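Local coordinates for phage-related protein (Bacillus cereus, PDB 4JG2), which is of unknown function but belongs to the Enc34 phage family of single-stranded DNA-binding proteins and so probably binds single-stranded DNA, at residues A87-G92 / G98-K103; L46-G51 / E120-H125. All coordinates share one frame; numbering follows the deposited sequence.

How the contacts relate
Contact 1 (87-92 with 98-103) is local and peripheral: helix 75-96 meets the chain that leaves it, its centre about 21 Å from the centre of the chain, with one buried isoleucine among proline and lysine carbons. Contact 2 (46-51 with 120-125) is buried and long-range, joining strand 45-50 to the loop before strand 125-132 of the same antiparallel sheet. Its core is polar, a hydroxyl-hydroxyl hydrogen bond between Ser47 and Tyr122, whereas contact 1 has no hydrogen bond and keeps its charges at the margins. The contacts lie on opposite sides of the chain's centre and share no element. Between contact 1 and contact 2 the nearest atoms are about 17 Å apart.

Contact 1: A87-G92 / G98-K103; sequences AAIEEG and GKKPNK
Ile89, on helix 75-96, faces the extended segment 98-103 as the chain passes back along the helix it has just left, the backbones coming closest at Ile89 and Lys100 with 7.5 Å between their CA atoms. No hydrogen bond joins the two segments. Ile89 carries the contact with two separate branches. Its CG2 methyl, set anti to the backbone N, reaches the Pro101 ring at CD, 3.7 Å away, and also meets the side chain of Lys100, with Ile89 CG2 to Lys100 CG at 4.0 Å. The Lys100 and Ile89 side chains cross at about a right angle, and CG is the lysine atom that Ile89 CG2 meets. The other branch, running through CG1, carries CD1 to the aliphatic part of Lys103, 4.1 Å from Ile89 CD1 to Lys103 CG, with Lys103 CE at a similar distance. Lys103 is bent at its third torsion (chi3 75°), which brings CE as well as CG alongside this methyl; its NZ forms a salt bridge with Asp86 one turn back on the helix. In one of the two conformers of Glu90, OE2 lies 4.5 Å from Lys100 NZ, longer than a salt bridge, and OE1 pairs with Arg35; the approach to Lys100 is therefore doubtful. Ile89 also packs on Val175 of strand 175-186, and Pro101 on Ile106. The chemistry is that of an apolar contact in which the Ile89 methyls meet lysine methylenes and the proline ring. Lys103 with Asp86 is the firm charge pair at its margin, whereas Lys100 and Glu90 would add at most a weak, conformer-dependent attraction.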
loop_
_atom_site.group_PDB
_atom_site.type_symbol
_atom_site.label_atom_id
_atom_site.label_comp_id
_atom_site.label_asym_id
_atom_site.label_seq_id
_atom_site.Cartn_x
_atom_site.Cartn_y
_atom_site.Cartn_z
ATOM N N ALA A 87 -8.779 -12.634 -5.491
ATOM C CA ALA A 87 -10.167 -12.218 -5.314
ATOM C C ALA A 87 -10.487 -10.981 -6.139
ATOM O O ALA A 87 -11.568 -10.848 -6.712
ATOM C CB ALA A 87 -10.508 -12.022 -3.849
ATOM N N ALA A 88 -9.549 -10.064 -6.264
ATOM C CA ALA A 88 -9.716 -8.869 -7.101
ATOM C C ALA A 88 -9.922 -9.231 -8.542
ATOM O O ALA A 88 -10.747 -8.645 -9.249
ATOM C CB ALA A 88 -8.551 -7.906 -6.885
ATOM N N ILE A 89 -9.108 -10.177 -9.020
ATOM C CA ILE A 89 -9.252 -10.662 -10.391
ATOM C C ILE A 89 -10.640 -11.293 -10.587
ATOM O O ILE A 89 -11.350 -10.978 -11.552
ATOM C CB ILE A 89 -8.119 -11.662 -10.758
ATOM C CG1 ILE A 89 -6.771 -10.907 -10.787
ATOM C CG2 ILE A 89 -8.421 -12.334 -12.104
ATOM C CD1 ILE A 89 -5.549 -11.788 -10.856
ATOM N N GLU A 90 -11.058 -12.144 -9.646
ATOM C CA GLU A 90 -12.353 -12.772 -9.736
ATOM C C GLU A 90 -13.503 -11.774 -9.710
ATOM O O GLU A 90 -14.466 -11.938 -10.441
ATOM C CB GLU A 90 -12.473 -13.794 -8.633
ATOM C CG GLU A 90 -11.555 -14.981 -8.917
ATOM C CD GLU A 90 -11.348 -15.857 -7.704
ATOM O OE1 GLU A 90 -12.129 -15.716 -6.729
ATOM O OE2 GLU A 90 -10.427 -16.717 -7.737
ATOM N N GLU A 91 -13.409 -10.748 -8.871
ATOM C CA GLU A 91 -14.445 -9.724 -8.803
ATOM C C GLU A 91 -14.496 -8.955 -10.139
ATOM O O GLU A 91 -15.589 -8.562 -10.569
ATOM C CB GLU A 91 -14.212 -8.786 -7.619
ATOM C CG GLU A 91 -14.600 -9.466 -6.279
ATOM C CD GLU A 91 -14.493 -8.640 -4.996
ATOM O OE1 GLU A 91 -14.251 -7.418 -5.111
ATOM O OE2 GLU A 91 -14.734 -9.217 -3.889
ATOM N N GLY A 92 -13.353 -8.709 -10.782
ATOM C CA GLY A 92 -13.303 -8.080 -12.097
ATOM C C GLY A 92 -14.027 -8.947 -13.130
ATOM O O GLY A 92 -14.800 -8.394 -13.929
ATOM N N GLY A 98 -16.066 -12.576 -19.378
ATOM C CA GLY A 98 -14.914 -12.884 -20.172
ATOM C C GLY A 98 -14.024 -13.863 -19.398
ATOM O O GLY A 98 -14.278 -14.246 -18.230
ATOM N N LYS A 99 -12.926 -14.227 -20.045
ATOM C CA LYS A 99 -12.009 -15.185 -19.470
ATOM C C LYS A 99 -11.066 -14.542 -18.478
ATOM O O LYS A 99 -10.616 -13.399 -18.658
ATOM C CB LYS A 99 -11.167 -15.869 -20.575
ATOM N N LYS A 100 -10.697 -15.333 -17.487
ATOM C CA LYS A 100 -9.743 -14.915 -16.504
ATOM C C LYS A 100 -8.412 -14.694 -17.228
ATOM O O LYS A 100 -8.032 -15.486 -18.069
ATOM C CB LYS A 100 -9.567 -16.067 -15.516
ATOM C CG LYS A 100 -8.934 -15.658 -14.224
ATOM C CD LYS A 100 -8.861 -16.803 -13.237
ATOM C CE LYS A 100 -10.222 -17.401 -12.911
ATOM N NZ LYS A 100 -10.086 -18.493 -11.894
ATOM N N PRO A 101 -7.677 -13.643 -16.868
ATOM C CA PRO A 101 -6.431 -13.406 -17.534
ATOM C C PRO A 101 -5.322 -14.315 -17.031
ATOM O O PRO A 101 -5.376 -14.861 -15.907
ATOM C CB PRO A 101 -6.123 -11.952 -17.120
ATOM C CG PRO A 101 -6.632 -11.898 -15.729
ATOM C CD PRO A 101 -7.909 -12.666 -15.796
ATOM N N ASN A 102 -4.316 -14.464 -17.881
ATOM C CA ASN A 102 -3.102 -15.098 -17.536
ATOM C C ASN A 102 -2.365 -14.050 -16.663
ATOM O O ASN A 102 -2.149 -12.906 -17.070
ATOM C CB ASN A 102 -2.358 -15.368 -18.826
ATOM C CG ASN A 102 -1.011 -16.033 -18.626
ATOM O OD1 ASN A 102 -0.311 -15.812 -17.637
ATOM N ND2 ASN A 102 -0.627 -16.817 -19.604
ATOM N N LYS A 103 -2.003 -14.436 -15.457
ATOM C CA LYS A 103 -1.353 -13.496 -14.557
ATOM C C LYS A 103 -0.044 -12.927 -15.098
ATOM O O LYS A 103 0.338 -11.784 -14.739
ATOM C CB LYS A 103 -1.283 -14.068 -13.142
ATOM C CG LYS A 103 -2.658 -14.231 -12.525
ATOM C CD LYS A 103 -2.698 -14.987 -11.201
ATOM C CE LYS A 103 -2.212 -14.187 -10.026
ATOM N NZ LYS A 103 -2.262 -15.035 -8.808
#

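Contact 2: L46-G51 / E120-H125; sequences LSYFHG and EAYKGH
The ring of Tyr122 receives Ser47 at its edge, with OG lying near the ring plane beside the hydroxyl and CE1, and Phe127 meets Tyr122 in an edge-to-face pair. The Tyr48 ring is approached obliquely by the same phenol oxygen, Tyr48 CE2 to Tyr122 OH being 3.6 Å, and the two tyrosine side chains cross at about a right angle. Tyr48 also forms a cation-pi contact with Arg194. Farther along this segment, the Phe49 ring has the backbone N of Gly51 over the centre of one face, 3.5 Å above its plane.

The polar link is one hydrogen bond, 2.8 Å between Ser47 OG and Tyr122 OH, in which either hydroxyl could be the donor. Ser47 has OG anti to its own N (chi1 164°), which extends the hydroxyl toward the phenol. Ser47 CB lies 3.5 Å from Tyr122 OH, and CD2 as well as CE2 of Tyr48 approaches that oxygen.

Tyr122 opens a type II beta turn ending at His125, with Gly124 at positive phi. His125 ND1 donates to Lys123 O at 2.8 Å, the oxygen in the imidazole plane but the donor 43° out of the carbonyl plane, which ties the histidine ring back to the turn. Asp114 accepts from Gly124 N.

Strand 63-71 lies between strands 45-50 and 125-132 in the antiparallel sheet. Ser47 is bonded through its backbone to Ser67 of this intervening strand, while Tyr122 lies against Ser67 and Leu69, its hydroxyl reaching across to strand 45-50.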
loop_
_atom_site.group_PDB
_atom_site.type_symbol
_atom_site.label_atom_id
_atom_site.label_comp_id
_atom_site.label_asym_id
_atom_site.label_seq_id
_atom_site.Cartn_x
_atom_site.Cartn_y
_atom_site.Cartn_z
ATOM N N LEU A 46 7.365 1.777 6.305
ATOM C CA LEU A 46 6.876 2.732 5.304
ATOM C C LEU A 46 8.036 3.320 4.546
ATOM O O LEU A 46 9.021 3.831 5.134
ATOM C CB LEU A 46 6.083 3.851 5.992
ATOM C CG LEU A 46 4.979 3.411 6.930
ATOM C CD1 LEU A 46 4.200 4.592 7.418
ATOM C CD2 LEU A 46 4.045 2.395 6.290
ATOM N N SER A 47 7.923 3.342 3.209
ATOM C CA SER A 47 8.872 3.988 2.327
ATOM C C SER A 47 8.113 5.015 1.481
ATOM O O SER A 47 6.960 4.780 1.084
ATOM C CB SER A 47 9.548 2.937 1.417
ATOM O OG SER A 47 10.224 3.450 0.303
ATOM N N TYR A 48 8.743 6.145 1.164
ATOM C CA TYR A 48 8.127 7.158 0.342
ATOM C C TYR A 48 6.742 7.499 0.891
ATOM O O TYR A 48 5.717 7.511 0.169
ATOM C CB TYR A 48 8.112 6.784 -1.153
ATOM C CG TYR A 48 9.464 6.475 -1.710
ATOM C CD1 TYR A 48 10.497 7.371 -1.637
ATOM C CD2 TYR A 48 9.698 5.275 -2.326
ATOM C CE1 TYR A 48 11.727 7.087 -2.216
ATOM C CE2 TYR A 48 10.908 4.981 -2.861
ATOM C CZ TYR A 48 11.922 5.905 -2.823
ATOM O OH TYR A 48 13.190 5.656 -3.340
ATOM N N PHE A 49 6.711 7.853 2.161
ATOM C CA PHE A 49 5.464 8.137 2.816
ATOM C C PHE A 49 4.873 9.494 2.453
ATOM O O PHE A 49 5.429 10.541 2.765
ATOM C CB PHE A 49 5.665 8.044 4.353
ATOM C CG PHE A 49 4.479 8.412 5.126
ATOM C CD1 PHE A 49 3.379 7.626 5.213
ATOM C CD2 PHE A 49 4.491 9.637 5.739
ATOM C CE1 PHE A 49 2.264 8.115 6.034
ATOM C CE2 PHE A 49 3.487 10.108 6.429
ATOM C CZ PHE A 49 2.398 9.388 6.629
ATOM N N HIS A 50 3.690 9.441 1.853
ATOM C CA HIS A 50 2.927 10.625 1.478
ATOM C C HIS A 50 1.507 10.451 1.978
ATOM O O HIS A 50 0.535 10.517 1.248
ATOM C CB HIS A 50 2.995 10.881 -0.004
ATOM C CG HIS A 50 4.365 11.269 -0.460
ATOM N ND1 HIS A 50 4.955 12.450 -0.116
ATOM C CD2 HIS A 50 5.281 10.594 -1.171
ATOM C CE1 HIS A 50 6.177 12.494 -0.607
ATOM N NE2 HIS A 50 6.416 11.358 -1.227
ATOM N N GLY A 51 1.370 10.276 3.285
ATOM C CA GLY A 51 0.088 10.129 3.940
ATOM C C GLY A 51 -0.478 11.387 4.559
ATOM O O GLY A 51 -1.660 11.433 4.776
ATOM N N GLU A 120 18.824 -0.761 0.236
ATOM C CA GLU A 120 18.996 -1.599 1.407
ATOM C C GLU A 120 17.705 -1.806 2.229
ATOM O O GLU A 120 17.473 -2.883 2.716
ATOM C CB GLU A 120 20.184 -1.160 2.235
ATOM C CG GLU A 120 21.509 -1.367 1.440
ATOM C CD GLU A 120 21.900 -2.804 0.995
ATOM O OE1 GLU A 120 21.779 -3.708 1.785
ATOM O OE2 GLU A 120 22.451 -2.963 -0.147
ATOM N N ALA A 121 16.813 -0.796 2.293
ATOM C CA ALA A 121 15.575 -0.959 3.072
ATOM C C ALA A 121 14.641 -1.992 2.472
ATOM O O ALA A 121 13.735 -2.533 3.144
ATOM C CB ALA A 121 14.783 0.346 3.203
ATOM N N TYR A 122 14.752 -2.219 1.154
ATOM C CA TYR A 122 13.912 -3.127 0.413
ATOM C C TYR A 122 14.429 -4.588 0.459
ATOM O O TYR A 122 13.686 -5.492 0.093
ATOM C CB TYR A 122 13.744 -2.652 -1.027
ATOM C CG TYR A 122 12.775 -1.496 -1.220
ATOM C CD1 TYR A 122 13.016 -0.236 -0.705
ATOM C CD2 TYR A 122 11.606 -1.651 -1.965
ATOM C CE1 TYR A 122 12.115 0.796 -0.862
ATOM C CE2 TYR A 122 10.712 -0.599 -2.133
ATOM C CZ TYR A 122 10.979 0.601 -1.595
ATOM O OH TYR A 122 10.080 1.649 -1.782
ATOM N N LYS A 123 15.701 -4.777 0.798
ATOM C CA LYS A 123 16.240 -6.155 0.874
ATOM C C LYS A 123 15.411 -6.960 1.877
ATOM O O LYS A 123 15.058 -6.448 2.957
ATOM C CB LYS A 123 17.715 -6.161 1.219
ATOM C CG LYS A 123 18.596 -5.441 0.204
ATOM C CD LYS A 123 18.451 -5.945 -1.255
ATOM C CE LYS A 123 19.386 -5.227 -2.284
ATOM N NZ LYS A 123 18.937 -5.547 -3.684
ATOM N N GLY A 124 15.116 -8.227 1.537
ATOM C CA GLY A 124 14.351 -9.044 2.409
ATOM C C GLY A 124 12.882 -8.681 2.537
ATOM O O GLY A 124 12.221 -9.213 3.437
ATOM N N HIS A 125 12.369 -7.871 1.632
ATOM C CA HIS A 125 10.989 -7.446 1.631
ATOM C C HIS A 125 10.346 -7.563 0.283
ATOM O O HIS A 125 10.998 -7.408 -0.755
ATOM C CB HIS A 125 10.897 -5.948 2.055
ATOM C CG HIS A 125 11.237 -5.699 3.496
ATOM N ND1 HIS A 125 12.507 -5.753 3.982
ATOM C CD2 HIS A 125 10.458 -5.409 4.568
ATOM C CE1 HIS A 125 12.493 -5.525 5.277
ATOM N NE2 HIS A 125 11.265 -5.299 5.657
#